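Local coordinates for DNA polymerase (Pyrobaculum calidifontis, PDB 5MDN), which probably catalyses template-directed DNA synthesis, adding deoxyribonucleotides to a growing strand with release of diphosphate, as a family B DNA polymerase, at residues 282-287 / 368-373; 349-354 / 364-369; 597-602 / 756-761; 627-632 / 662-667. All coordinates share one frame; numbering follows the deposited sequence.

Contact 1: 282-287 / 368-373; sequences VDEFPE and ASVGNR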
loop_
_atom_site.group_PDB
_atom_site.type_symbol
_atom_site.label_atom_id
_atom_site.label_comp_id
_atom_site.label_asym_id
_atom_site.label_seq_id
_atom_site.Cartn_x
_atom_site.Cartn_y
_atom_site.Cartn_z
ATOM N N VAL A 282 1.725 -1.623 -4.834
ATOM C CA VAL A 282 2.901 -1.148 -5.554
ATOM C C VAL A 282 3.280 0.268 -5.139
ATOM O O VAL A 282 4.430 0.680 -5.336
ATOM C CB VAL A 282 2.692 -1.221 -7.081
ATOM C CG1 VAL A 282 2.271 -2.623 -7.502
ATOM C CG2 VAL A 282 1.682 -0.186 -7.546
ATOM N N ASP A 283 2.335 1.031 -4.584
ATOM C CA ASP A 283 2.656 2.360 -4.074
ATOM C C ASP A 283 3.700 2.288 -2.967
ATOM O O ASP A 283 4.456 3.243 -2.762
ATOM C CB ASP A 283 1.380 3.046 -3.579
ATOM C CG ASP A 283 1.493 4.565 -3.565
ATOM O OD1 ASP A 283 2.626 5.088 -3.635
ATOM O OD2 ASP A 283 0.444 5.240 -3.492
ATOM N N GLU A 284 3.756 1.167 -2.246
ATOM C CA GLU A 284 4.704 0.993 -1.154
ATOM C C GLU A 284 6.110 0.646 -1.629
ATOM O O GLU A 284 7.044 0.684 -0.820
ATOM C CB GLU A 284 4.205 -0.095 -0.200
ATOM C CG GLU A 284 2.887 0.239 0.487
ATOM C CD GLU A 284 2.296 -0.952 1.217
ATOM O OE1 GLU A 284 3.074 -1.753 1.773
ATOM O OE2 GLU A 284 1.052 -1.083 1.237
ATOM N N PHE A 285 6.288 0.306 -2.908
ATOM C CA PHE A 285 7.608 -0.012 -3.446
ATOM C C PHE A 285 8.373 1.267 -3.765
ATOM O O PHE A 285 8.004 1.999 -4.693
ATOM C CB PHE A 285 7.495 -0.884 -4.700
ATOM C CG PHE A 285 6.761 -2.177 -4.481
ATOM C CD1 PHE A 285 6.877 -2.862 -3.283
ATOM C CD2 PHE A 285 5.975 -2.717 -5.482
ATOM C CE1 PHE A 285 6.208 -4.055 -3.085
ATOM C CE2 PHE A 285 5.301 -3.910 -5.289
ATOM C CZ PHE A 285 5.421 -4.580 -4.088
ATOM N N PRO A 286 9.445 1.571 -3.029
ATOM C CA PRO A 286 10.168 2.829 -3.245
ATOM C C PRO A 286 11.093 2.832 -4.452
ATOM O O PRO A 286 11.694 3.874 -4.741
ATOM C CB PRO A 286 10.969 2.976 -1.948
ATOM C CG PRO A 286 11.270 1.567 -1.561
ATOM C CD PRO A 286 10.042 0.773 -1.939
ATOM N N GLU A 287 11.237 1.709 -5.159
ATOM C CA GLU A 287 12.177 1.625 -6.272
ATOM C C GLU A 287 11.611 2.148 -7.590
ATOM O O GLU A 287 12.390 2.538 -8.467
ATOM C CB GLU A 287 12.631 0.175 -6.465
ATOM C CG GLU A 287 13.108 -0.515 -5.196
ATOM C CD GLU A 287 12.182 -1.641 -4.773
ATOM O OE1 GLU A 287 11.028 -1.353 -4.393
ATOM O OE2 GLU A 287 12.602 -2.816 -4.833
ATOM N N ALA A 368 -4.784 -0.743 3.329
ATOM C CA ALA A 368 -4.366 -0.135 4.581
ATOM C C ALA A 368 -2.888 0.239 4.538
ATOM O O ALA A 368 -2.091 -0.352 3.805
ATOM C CB ALA A 368 -4.631 -1.086 5.748
ATOM N N SER A 369 -2.523 1.234 5.341
ATOM C CA SER A 369 -1.129 1.632 5.448
ATOM C C SER A 369 -0.357 0.617 6.287
ATOM O O SER A 369 -0.936 -0.197 7.014
ATOM C CB SER A 369 -1.003 3.032 6.055
ATOM O OG SER A 369 -1.498 3.071 7.381
ATOM N N VAL A 370 0.972 0.663 6.157
ATOM C CA VAL A 370 1.831 -0.283 6.867
ATOM C C VAL A 370 1.567 -0.226 8.368
ATOM O O VAL A 370 1.432 -1.262 9.032
ATOM C CB VAL A 370 3.311 -0.016 6.539
ATOM C CG1 VAL A 370 4.200 -1.006 7.272
ATOM C CG2 VAL A 370 3.534 -0.097 5.035
ATOM N N GLY A 371 1.491 0.987 8.923
ATOM C CA GLY A 371 1.194 1.125 10.339
ATOM C C GLY A 371 -0.215 0.690 10.675
ATOM O O GLY A 371 -0.455 0.077 11.718
ATOM N N ASN A 372 -1.170 1.013 9.807
ATOM C CA ASN A 372 -2.523 0.523 10.019
ATOM C C ASN A 372 -2.561 -1.007 9.993
ATOM O O ASN A 372 -3.265 -1.626 10.798
ATOM C CB ASN A 372 -3.476 1.160 8.998
ATOM C CG ASN A 372 -4.937 0.855 9.287
ATOM O OD1 ASN A 372 -5.691 1.672 9.819
ATOM N ND2 ASN A 372 -5.345 -0.336 8.906
ATOM N N ARG A 373 -1.790 -1.635 9.100
ATOM C CA ARG A 373 -1.744 -3.097 9.045
ATOM C C ARG A 373 -1.147 -3.683 10.325
ATOM O O ARG A 373 -1.645 -4.685 10.852
ATOM C CB ARG A 373 -0.945 -3.542 7.816
ATOM C CG ARG A 373 -1.193 -4.970 7.362
ATOM C CD ARG A 373 -0.331 -5.311 6.154
ATOM N NE ARG A 373 -0.604 -4.441 5.009
ATOM C CZ ARG A 373 0.313 -3.689 4.409
ATOM N NH1 ARG A 373 1.566 -3.705 4.840
ATOM N NH2 ARG A 373 -0.016 -2.928 3.371
#
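Glu284 and Val370 lie at the nearest approach of the two backbones, yet their CA atoms are still 8.6 Å apart, so the contact depends on side chains that span the distance. On one side, Val282 to Phe285 form a type I beta turn, with Phe285 N bonded to Val282 O at 3.1 Å. On the other, Ser369 is the N-cap of helix 370-384, and its OG accepts from Asn372 N. With CG anti to its carbonyl carbon (chi1 -63°) and the rest of the chain extended, Glu284 carries its carboxylate from the turn to the start of this helix. Arg373 comes from the opposite direction, its chain bent at chi3. The two meet in a salt bridge, Arg373 NH2 to Glu284 OE2 at 3.0 Å, and the 144° angle at the hydrogen shows a moderately bent bond. OE2 is met on its syn side and lies almost in the guanidinium plane, while the two planar groups are tilted by 20°. One bond rather than two joins them: Glu284 OE1 is 3.9 Å from Arg373 NH1 and rests instead 3.7 Å from Val370 CG2. Arg373 NE donates to Val365 O. Were Glu284 replaced by alanine, the buried Arg373 would probably lose this carboxylate partner, and its NH2 end would be less firmly oriented, although NE would keep Val365 O. Bonds at NH2 and NE thus fix the guanidinium at two nitrogens, and the carboxylate probably balances its charge where the exonuclease-family loop meets the polymerase-family helix.

Contact 2: 349-354 / 364-369; sequences PFLIQL and QVAAAS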
loop_
_atom_site.group_PDB
_atom_site.type_symbol
_atom_site.label_atom_id
_atom_site.label_comp_id
_atom_site.label_asym_id
_atom_site.label_seq_id
_atom_site.Cartn_x
_atom_site.Cartn_y
_atom_site.Cartn_z
ATOM N N PRO A 349 -0.044 -14.143 -4.273
ATOM C CA PRO A 349 0.342 -15.129 -3.248
ATOM C C PRO A 349 0.928 -14.498 -1.996
ATOM O O PRO A 349 0.696 -14.998 -0.887
ATOM C CB PRO A 349 1.368 -16.007 -3.978
ATOM C CG PRO A 349 1.012 -15.885 -5.408
ATOM C CD PRO A 349 0.536 -14.476 -5.588
ATOM N N PHE A 350 1.687 -13.411 -2.144
ATOM C CA PHE A 350 2.220 -12.709 -0.980
ATOM C C PHE A 350 1.105 -12.059 -0.168
ATOM O O PHE A 350 1.088 -12.146 1.066
ATOM C CB PHE A 350 3.241 -11.663 -1.423
ATOM C CG PHE A 350 3.733 -10.786 -0.309
ATOM C CD1 PHE A 350 4.520 -11.306 0.706
ATOM C CD2 PHE A 350 3.411 -9.440 -0.279
ATOM C CE1 PHE A 350 4.973 -10.497 1.737
ATOM C CE2 PHE A 350 3.860 -8.628 0.744
ATOM C CZ PHE A 350 4.642 -9.156 1.754
ATOM N N LEU A 351 0.171 -11.388 -0.848
ATOM C CA LEU A 351 -0.900 -10.682 -0.151
ATOM C C LEU A 351 -1.779 -11.642 0.644
ATOM O O LEU A 351 -2.282 -11.287 1.716
ATOM C CB LEU A 351 -1.738 -9.889 -1.153
ATOM C CG LEU A 351 -1.067 -8.641 -1.725
ATOM C CD1 LEU A 351 -1.796 -8.154 -2.967
ATOM C CD2 LEU A 351 -0.993 -7.544 -0.676
ATOM N N ILE A 352 -1.987 -12.857 0.128
ATOM C CA ILE A 352 -2.777 -13.847 0.856
ATOM C C ILE A 352 -2.100 -14.203 2.174
ATOM O O ILE A 352 -2.758 -14.313 3.217
ATOM C CB ILE A 352 -3.017 -15.090 -0.020
ATOM C CG1 ILE A 352 -3.961 -14.750 -1.176
ATOM C CG2 ILE A 352 -3.574 -16.238 0.808
ATOM C CD1 ILE A 352 -4.192 -15.892 -2.137
ATOM N N GLN A 353 -0.776 -14.377 2.152
ATOM C CA GLN A 353 -0.056 -14.675 3.386
ATOM C C GLN A 353 -0.002 -13.456 4.296
ATOM O O GLN A 353 -0.143 -13.580 5.519
ATOM C CB GLN A 353 1.352 -15.175 3.066
ATOM C CG GLN A 353 1.383 -16.450 2.240
ATOM C CD GLN A 353 0.660 -17.596 2.917
ATOM O OE1 GLN A 353 0.762 -17.781 4.129
ATOM N NE2 GLN A 353 -0.077 -18.375 2.133
ATOM N N LEU A 354 0.199 -12.269 3.719
ATOM C CA LEU A 354 0.154 -11.045 4.508
ATOM C C LEU A 354 -1.230 -10.797 5.093
ATOM O O LEU A 354 -1.365 -9.987 6.017
ATOM C CB LEU A 354 0.589 -9.850 3.652
ATOM C CG LEU A 354 0.914 -8.550 4.395
ATOM C CD1 LEU A 354 2.060 -8.772 5.372
ATOM C CD2 LEU A 354 1.243 -7.428 3.422
ATOM N N GLN A 364 -8.623 -5.620 2.108
ATOM C CA GLN A 364 -8.163 -4.490 2.904
ATOM C C GLN A 364 -6.673 -4.493 3.208
ATOM O O GLN A 364 -6.130 -3.428 3.521
ATOM C CB GLN A 364 -8.919 -4.427 4.240
ATOM C CG GLN A 364 -10.385 -4.049 4.123
ATOM C CD GLN A 364 -11.159 -4.337 5.394
ATOM O OE1 GLN A 364 -12.253 -4.903 5.360
ATOM N NE2 GLN A 364 -10.597 -3.938 6.526
ATOM N N VAL A 365 -6.010 -5.652 3.161
ATOM C CA VAL A 365 -4.626 -5.750 3.623
ATOM C C VAL A 365 -3.719 -4.802 2.843
ATOM O O VAL A 365 -2.827 -4.164 3.415
ATOM C CB VAL A 365 -4.142 -7.211 3.552
ATOM C CG1 VAL A 365 -4.188 -7.748 2.123
ATOM C CG2 VAL A 365 -2.738 -7.333 4.128
ATOM N N ALA A 366 -3.933 -4.685 1.530
ATOM C CA ALA A 366 -3.100 -3.801 0.721
ATOM C C ALA A 366 -3.563 -2.350 0.784
ATOM O O ALA A 366 -2.733 -1.436 0.706
ATOM C CB ALA A 366 -3.083 -4.284 -0.729
ATOM N N ALA A 367 -4.871 -2.117 0.918
ATOM C CA ALA A 367 -5.382 -0.751 0.963
ATOM C C ALA A 367 -4.939 -0.021 2.223
ATOM O O ALA A 367 -4.741 1.200 2.195
ATOM C CB ALA A 367 -6.907 -0.758 0.870
ATOM N N ALA A 368 -4.784 -0.743 3.329
ATOM C CA ALA A 368 -4.366 -0.135 4.581
ATOM C C ALA A 368 -2.888 0.239 4.538
ATOM O O ALA A 368 -2.091 -0.352 3.805
ATOM C CB ALA A 368 -4.631 -1.086 5.748
ATOM N N SER A 369 -2.523 1.234 5.341
ATOM C CA SER A 369 -1.129 1.632 5.448
ATOM C C SER A 369 -0.357 0.617 6.287
ATOM O O SER A 369 -0.936 -0.197 7.014
ATOM C CB SER A 369 -1.003 3.032 6.055
ATOM O OG SER A 369 -1.498 3.071 7.381
#
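Val365 has CG1 set between its backbone N and carbonyl carbon (chi1 61°), which turns CG2 anti to the N and directs both methyls at the last turns of helix 326-356. Leu354 meets it with CG anti to the backbone N (chi1 -166°), and the two side chains cross at a slant: Val365 CG2 is 3.9 Å from Leu354 CG and 4.0 Å from Leu354 CD2. The same methyl lies 3.5 Å from Leu354 O, a carbonyl that also accepts from Ser358 OG. One turn back, the tip of Leu351 covers the neighbouring ground, its CD2 lying 3.9 Å from Ala366 CB and 4.3 Å from Val365 CG1. All four touching residues are buried, and the contact between the segments is apolar. Met510 of helix 495-512 and Ile281 of helix 278-282 extend the apolar packing, and Leu362 adds to it on Leu351. With the CA atoms of Leu354 and Val365 7.2 Å apart and only ten residues between them, this is a local contact across the short connection between helix 326-356 and the short, weakly bonded helix 362-365. That short helix also carries Asp363, which with Asp7 forms a magnesium site about 11 Å from the Val365 side chain.

Contact 3: 597-602 / 756-761; sequences LFTEAK and LRIAEV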
loop_
_atom_site.group_PDB
_atom_site.type_symbol
_atom_site.label_atom_id
_atom_site.label_comp_id
_atom_site.label_asym_id
_atom_site.label_seq_id
_atom_site.Cartn_x
_atom_site.Cartn_y
_atom_site.Cartn_z
ATOM N N LEU A 597 24.542 6.088 -8.582
ATOM C CA LEU A 597 24.732 7.529 -8.697
ATOM C C LEU A 597 24.021 8.223 -7.541
ATOM O O LEU A 597 22.787 8.251 -7.494
ATOM C CB LEU A 597 24.211 8.033 -10.039
ATOM C CG LEU A 597 24.055 9.545 -10.185
ATOM C CD1 LEU A 597 25.400 10.251 -10.102
ATOM C CD2 LEU A 597 23.364 9.844 -11.496
ATOM N N PHE A 598 24.798 8.789 -6.620
ATOM C CA PHE A 598 24.262 9.651 -5.574
ATOM C C PHE A 598 24.293 11.093 -6.064
ATOM O O PHE A 598 25.365 11.628 -6.370
ATOM C CB PHE A 598 25.062 9.510 -4.279
ATOM C CG PHE A 598 24.657 8.334 -3.433
ATOM C CD1 PHE A 598 25.258 7.097 -3.601
ATOM C CD2 PHE A 598 23.683 8.473 -2.458
ATOM C CE1 PHE A 598 24.888 6.018 -2.816
ATOM C CE2 PHE A 598 23.309 7.401 -1.670
ATOM C CZ PHE A 598 23.911 6.171 -1.850
ATOM N N THR A 599 23.121 11.721 -6.141
ATOM C CA THR A 599 23.036 13.108 -6.583
ATOM C C THR A 599 23.213 14.092 -5.434
ATOM O O THR A 599 23.794 15.168 -5.624
ATOM C CB THR A 599 21.694 13.362 -7.279
ATOM O OG1 THR A 599 20.622 13.132 -6.355
ATOM C CG2 THR A 599 21.533 12.439 -8.478
ATOM N N GLU A 600 22.726 13.747 -4.246
ATOM C CA GLU A 600 22.826 14.601 -3.075
ATOM C C GLU A 600 23.348 13.778 -1.906
ATOM O O GLU A 600 23.521 12.561 -2.003
ATOM C CB GLU A 600 21.461 15.221 -2.739
ATOM C CG GLU A 600 20.874 16.026 -3.889
ATOM C CD GLU A 600 19.406 16.364 -3.700
ATOM O OE1 GLU A 600 18.833 16.025 -2.639
ATOM O OE2 GLU A 600 18.826 16.970 -4.629
ATOM N N ALA A 601 23.592 14.452 -0.785
ATOM C CA ALA A 601 24.120 13.787 0.406
ATOM C C ALA A 601 23.016 13.177 1.258
ATOM O O ALA A 601 23.034 13.279 2.487
ATOM C CB ALA A 601 24.950 14.775 1.217
ATOM N N LYS A 602 22.040 12.532 0.621
ATOM C CA LYS A 602 20.954 11.843 1.309
ATOM C C LYS A 602 20.769 10.476 0.663
ATOM O O LYS A 602 21.643 10.015 -0.078
ATOM C CB LYS A 602 19.665 12.673 1.256
ATOM C CG LYS A 602 19.823 13.975 0.476
ATOM C CD LYS A 602 18.517 14.726 0.283
ATOM C CE LYS A 602 18.300 15.791 1.349
ATOM N NZ LYS A 602 16.977 16.469 1.169
ATOM N N LEU A 756 19.900 18.992 -15.739
ATOM C CA LEU A 756 20.667 19.618 -14.670
ATOM C C LEU A 756 20.235 19.176 -13.279
ATOM O O LEU A 756 20.936 19.488 -12.312
ATOM C CB LEU A 756 20.574 21.142 -14.760
ATOM C CG LEU A 756 21.250 21.826 -15.946
ATOM C CD1 LEU A 756 21.373 23.310 -15.667
ATOM C CD2 LEU A 756 22.613 21.210 -16.228
ATOM N N ARG A 757 19.105 18.481 -13.137
ATOM C CA ARG A 757 18.837 17.891 -11.833
ATOM C C ARG A 757 19.761 16.714 -11.553
ATOM O O ARG A 757 19.861 16.276 -10.401
ATOM C CB ARG A 757 17.375 17.463 -11.704
ATOM C CG ARG A 757 16.951 17.313 -10.250
ATOM C CD ARG A 757 15.536 16.799 -10.062
ATOM N NE ARG A 757 15.269 16.595 -8.640
ATOM C CZ ARG A 757 14.108 16.194 -8.135
ATOM N NH1 ARG A 757 13.080 15.942 -8.934
ATOM N NH2 ARG A 757 13.976 16.047 -6.823
ATOM N N ILE A 758 20.452 16.213 -12.574
ATOM C CA ILE A 758 21.585 15.326 -12.367
ATOM C C ILE A 758 22.802 16.048 -12.922
ATOM O O ILE A 758 23.341 15.683 -13.972
ATOM C CB ILE A 758 21.391 13.948 -13.027
ATOM C CG1 ILE A 758 20.041 13.349 -12.634
ATOM C CG2 ILE A 758 22.502 13.015 -12.604
ATOM C CD1 ILE A 758 18.946 13.595 -13.642
ATOM N N ALA A 759 23.227 17.099 -12.226
ATOM C CA ALA A 759 24.367 17.885 -12.675
ATOM C C ALA A 759 25.445 17.888 -11.607
ATOM O O ALA A 759 25.932 18.945 -11.197
ATOM C CB ALA A 759 23.942 19.309 -13.015
ATOM N N GLU A 760 25.818 16.701 -11.145
ATOM C CA GLU A 760 26.860 16.561 -10.137
ATOM C C GLU A 760 28.257 16.699 -10.722
ATOM O O GLU A 760 29.220 16.188 -10.111
ATOM C CB GLU A 760 26.703 15.222 -9.405
ATOM C CG GLU A 760 26.610 13.986 -10.330
ATOM C CD GLU A 760 27.957 13.492 -10.826
ATOM O OE1 GLU A 760 28.930 13.596 -10.034
ATOM O OE2 GLU A 760 28.013 12.926 -11.957
ATOM N N VAL A 761 28.376 17.306 -11.912
ATOM C CA VAL A 761 29.649 17.418 -12.624
ATOM C C VAL A 761 29.612 18.450 -13.760
ATOM O O VAL A 761 30.665 18.930 -14.191
ATOM C CB VAL A 761 30.032 16.020 -13.151
ATOM C CG1 VAL A 761 29.256 15.690 -14.411
ATOM C CG2 VAL A 761 31.533 15.879 -13.349
#
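Leu597 and Ile758 join the antiparallel sheet containing strand 595-598 to the loop that follows helix 743-756, a junction of the sheet with the C-terminal helical region, which probably corresponds to the thumb of family B polymerases. The tight part is apolar. Leu597 CD2 lies 3.5 Å from Ile758 CG2, and the two side chains cross at an angle. Ile758 CG2, anti to its backbone N, faces the sheet side, and Thr599 CG2 approaches the same methyl at 4.3 Å. Val638 and Ile641 of helix 628-643 pack against Ile758, and Ile641 also touches Leu597, so this end of the contact is covered by helix 628-643. The looser side lies beyond it. Glu600 and Arg757 are both exposed, and although opposite in charge they remain apart, with Glu600 OE2 5.4 Å from Arg757 NE, too far for a salt bridge. On the other flank of the apolar patch, away from Glu600 and Arg757, sits Glu760. The backbones are nearest here, with the CA atoms of Thr599 and Glu760 6.3 Å apart, but Glu760 offers its aliphatic part to the sheet. Its CG stands between backbone N and carbonyl carbon (chi1 52°) and the chain bends at chi2, which places Glu760 CG 3.9 Å from Leu597 CD1.

Contact 4: 627-632 / 662-667; sequences CELAKE and VERLKA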
loop_
_atom_site.group_PDB
_atom_site.type_symbol
_atom_site.label_atom_id
_atom_site.label_comp_id
_atom_site.label_asym_id
_atom_site.label_seq_id
_atom_site.Cartn_x
_atom_site.Cartn_y
_atom_site.Cartn_z
ATOM N N CYS A 627 6.724 18.549 -18.352
ATOM C CA CYS A 627 6.124 17.842 -19.469
ATOM C C CYS A 627 6.719 16.439 -19.574
ATOM O O CYS A 627 7.713 16.105 -18.924
ATOM C CB CYS A 627 6.346 18.611 -20.771
ATOM S SG CYS A 627 8.086 18.755 -21.263
ATOM N N GLU A 628 6.094 15.606 -20.411
ATOM C CA GLU A 628 6.541 14.224 -20.539
ATOM C C GLU A 628 7.846 14.099 -21.315
ATOM O O GLU A 628 8.503 13.057 -21.229
ATOM C CB GLU A 628 5.452 13.372 -21.192
ATOM C CG GLU A 628 4.156 13.337 -20.402
ATOM C CD GLU A 628 4.333 12.706 -19.031
ATOM O OE1 GLU A 628 5.085 11.716 -18.924
ATOM O OE2 GLU A 628 3.728 13.205 -18.058
ATOM N N LEU A 629 8.239 15.132 -22.062
ATOM C CA LEU A 629 9.566 15.126 -22.671
ATOM C C LEU A 629 10.648 15.350 -21.620
ATOM O O LEU A 629 11.712 14.722 -21.673
ATOM C CB LEU A 629 9.648 16.187 -23.767
ATOM C CG LEU A 629 11.008 16.329 -24.454
ATOM C CD1 LEU A 629 11.433 15.008 -25.076
ATOM C CD2 LEU A 629 10.974 17.432 -25.502
ATOM N N ALA A 630 10.395 16.247 -20.663
ATOM C CA ALA A 630 11.341 16.455 -19.571
ATOM C C ALA A 630 11.520 15.184 -18.749
ATOM O O ALA A 630 12.624 14.893 -18.273
ATOM C CB ALA A 630 10.876 17.610 -18.685
ATOM N N LYS A 631 10.440 14.422 -18.561
ATOM C CA LYS A 631 10.543 13.142 -17.866
ATOM C C LYS A 631 11.383 12.152 -18.665
ATOM O O LYS A 631 12.202 11.421 -18.094
ATOM C CB LYS A 631 9.148 12.570 -17.612
ATOM C CG LYS A 631 8.278 13.396 -16.678
ATOM C CD LYS A 631 8.040 12.675 -15.359
ATOM C CE LYS A 631 6.861 13.272 -14.608
ATOM N NZ LYS A 631 5.594 13.128 -15.380
ATOM N N GLU A 632 11.178 12.105 -19.984
ATOM C CA GLU A 632 11.976 11.224 -20.832
ATOM C C GLU A 632 13.458 11.575 -20.762
ATOM O O GLU A 632 14.311 10.681 -20.703
ATOM C CB GLU A 632 11.475 11.307 -22.276
ATOM C CG GLU A 632 12.105 10.303 -23.233
ATOM C CD GLU A 632 11.818 8.866 -22.845
ATOM O OE1 GLU A 632 10.720 8.604 -22.307
ATOM O OE2 GLU A 632 12.686 7.998 -23.084
ATOM N N VAL A 662 17.758 18.885 -28.308
ATOM C CA VAL A 662 17.514 20.283 -28.654
ATOM C C VAL A 662 17.620 20.473 -30.163
ATOM O O VAL A 662 16.878 21.263 -30.760
ATOM C CB VAL A 662 18.490 21.199 -27.890
ATOM C CG1 VAL A 662 18.405 22.626 -28.405
ATOM C CG2 VAL A 662 18.198 21.158 -26.399
ATOM N N GLU A 663 18.536 19.739 -30.804
ATOM C CA GLU A 663 18.715 19.848 -32.249
ATOM C C GLU A 663 17.455 19.411 -32.993
ATOM O O GLU A 663 16.946 20.141 -33.851
ATOM C CB GLU A 663 19.935 19.024 -32.681
ATOM C CG GLU A 663 20.374 19.233 -34.126
ATOM C CD GLU A 663 19.672 18.304 -35.097
ATOM O OE1 GLU A 663 19.000 17.357 -34.632
ATOM O OE2 GLU A 663 19.778 18.525 -36.321
ATOM N N ARG A 664 16.931 18.219 -32.680
ATOM C CA ARG A 664 15.681 17.805 -33.309
ATOM C C ARG A 664 14.505 18.652 -32.846
ATOM O O ARG A 664 13.501 18.746 -33.559
ATOM C CB ARG A 664 15.345 16.341 -33.010
ATOM C CG ARG A 664 14.973 16.087 -31.563
ATOM C CD ARG A 664 14.238 14.770 -31.403
ATOM N NE ARG A 664 13.863 14.531 -30.013
ATOM C CZ ARG A 664 12.709 14.926 -29.486
ATOM N NH1 ARG A 664 11.831 15.582 -30.235
ATOM N NH2 ARG A 664 12.433 14.672 -28.214
ATOM N N LEU A 665 14.602 19.262 -31.662
ATOM C CA LEU A 665 13.498 20.067 -31.154
ATOM C C LEU A 665 13.409 21.392 -31.895
ATOM O O LEU A 665 12.309 21.862 -32.208
ATOM C CB LEU A 665 13.663 20.293 -29.651
ATOM C CG LEU A 665 12.450 20.717 -28.821
ATOM C CD1 LEU A 665 11.292 19.757 -29.031
ATOM C CD2 LEU A 665 12.821 20.804 -27.347
ATOM N N LYS A 666 14.556 22.005 -32.192
ATOM C CA LYS A 666 14.573 23.212 -33.004
ATOM C C LYS A 666 14.352 22.919 -34.483
ATOM O O LYS A 666 13.991 23.830 -35.234
ATOM C CB LYS A 666 15.893 23.959 -32.808
ATOM C CG LYS A 666 15.928 24.807 -31.546
ATOM C CD LYS A 666 17.157 25.698 -31.505
ATOM C CE LYS A 666 17.104 26.647 -30.319
ATOM N NZ LYS A 666 18.361 27.434 -30.175
ATOM N N ALA A 667 14.555 21.673 -34.911
ATOM C CA ALA A 667 14.281 21.267 -36.285
ATOM C C ALA A 667 12.821 20.899 -36.507
ATOM O O ALA A 667 12.458 20.513 -37.624
ATOM C CB ALA A 667 15.176 20.090 -36.675
#
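Leu629 sets its CD1 methyl against the guanidinium of Arg664, 3.3 Å from NH2 and near the plane of the group, so the approach is to an edge and not over a face. Within the two segments CD1 meets only this guanidinium, while the other methyl, CD2, lies between Arg664 NH2 (4.1 Å) and Leu665 CD1 (4.2 Å). Leu629 reaches across with CG anti to its backbone N (chi1 178°). Arg664 comes from the opposite direction: its CG lies between backbone N and carbonyl carbon (chi1 69°), and the chain then runs straight from CG to NE. The backbones stay well separated, the CA atoms of Leu629 and Leu665 being 10.6 Å apart. Helices 628-643 and 647-666 form a helical hairpin joined by a three-residue link, and the contact brings the start of the first beside the end of the second. Phe670 packs on both Arg664 and Leu665, while Val743 and Ile747 of helix 743-756 add to the apolar surroundings of Leu665. At the start of the first helix Cys627 is the N-cap: its SG accepts from Ala630 N at 3.5 Å, with an angle of 156° at the hydrogen.

How the contacts relate
Contacts 1 and 2 form one neighbourhood, with centres 10 Å apart and Ala368 and Ser369 in common. Arg373 of contact 1 packs its CD 3.8 Å from Leu354 CD2 of contact 2, linking the salt bridge to the apolar packing; helices 362-365 and 370-384 follow each other there. Contacts 3 and 4 lie farther along the chain, their centres 21 Å apart, without touching. Contact 4, at the open end of the hairpin of helices 628-643 and 647-666, is nested within the loop that contact 3 closes. Contacts 2 and 4 are about 41 Å apart between centres, so the exonuclease-polymerase junction near the chain's centre and the C-terminal region, probably the thumb, are held by separate contacts.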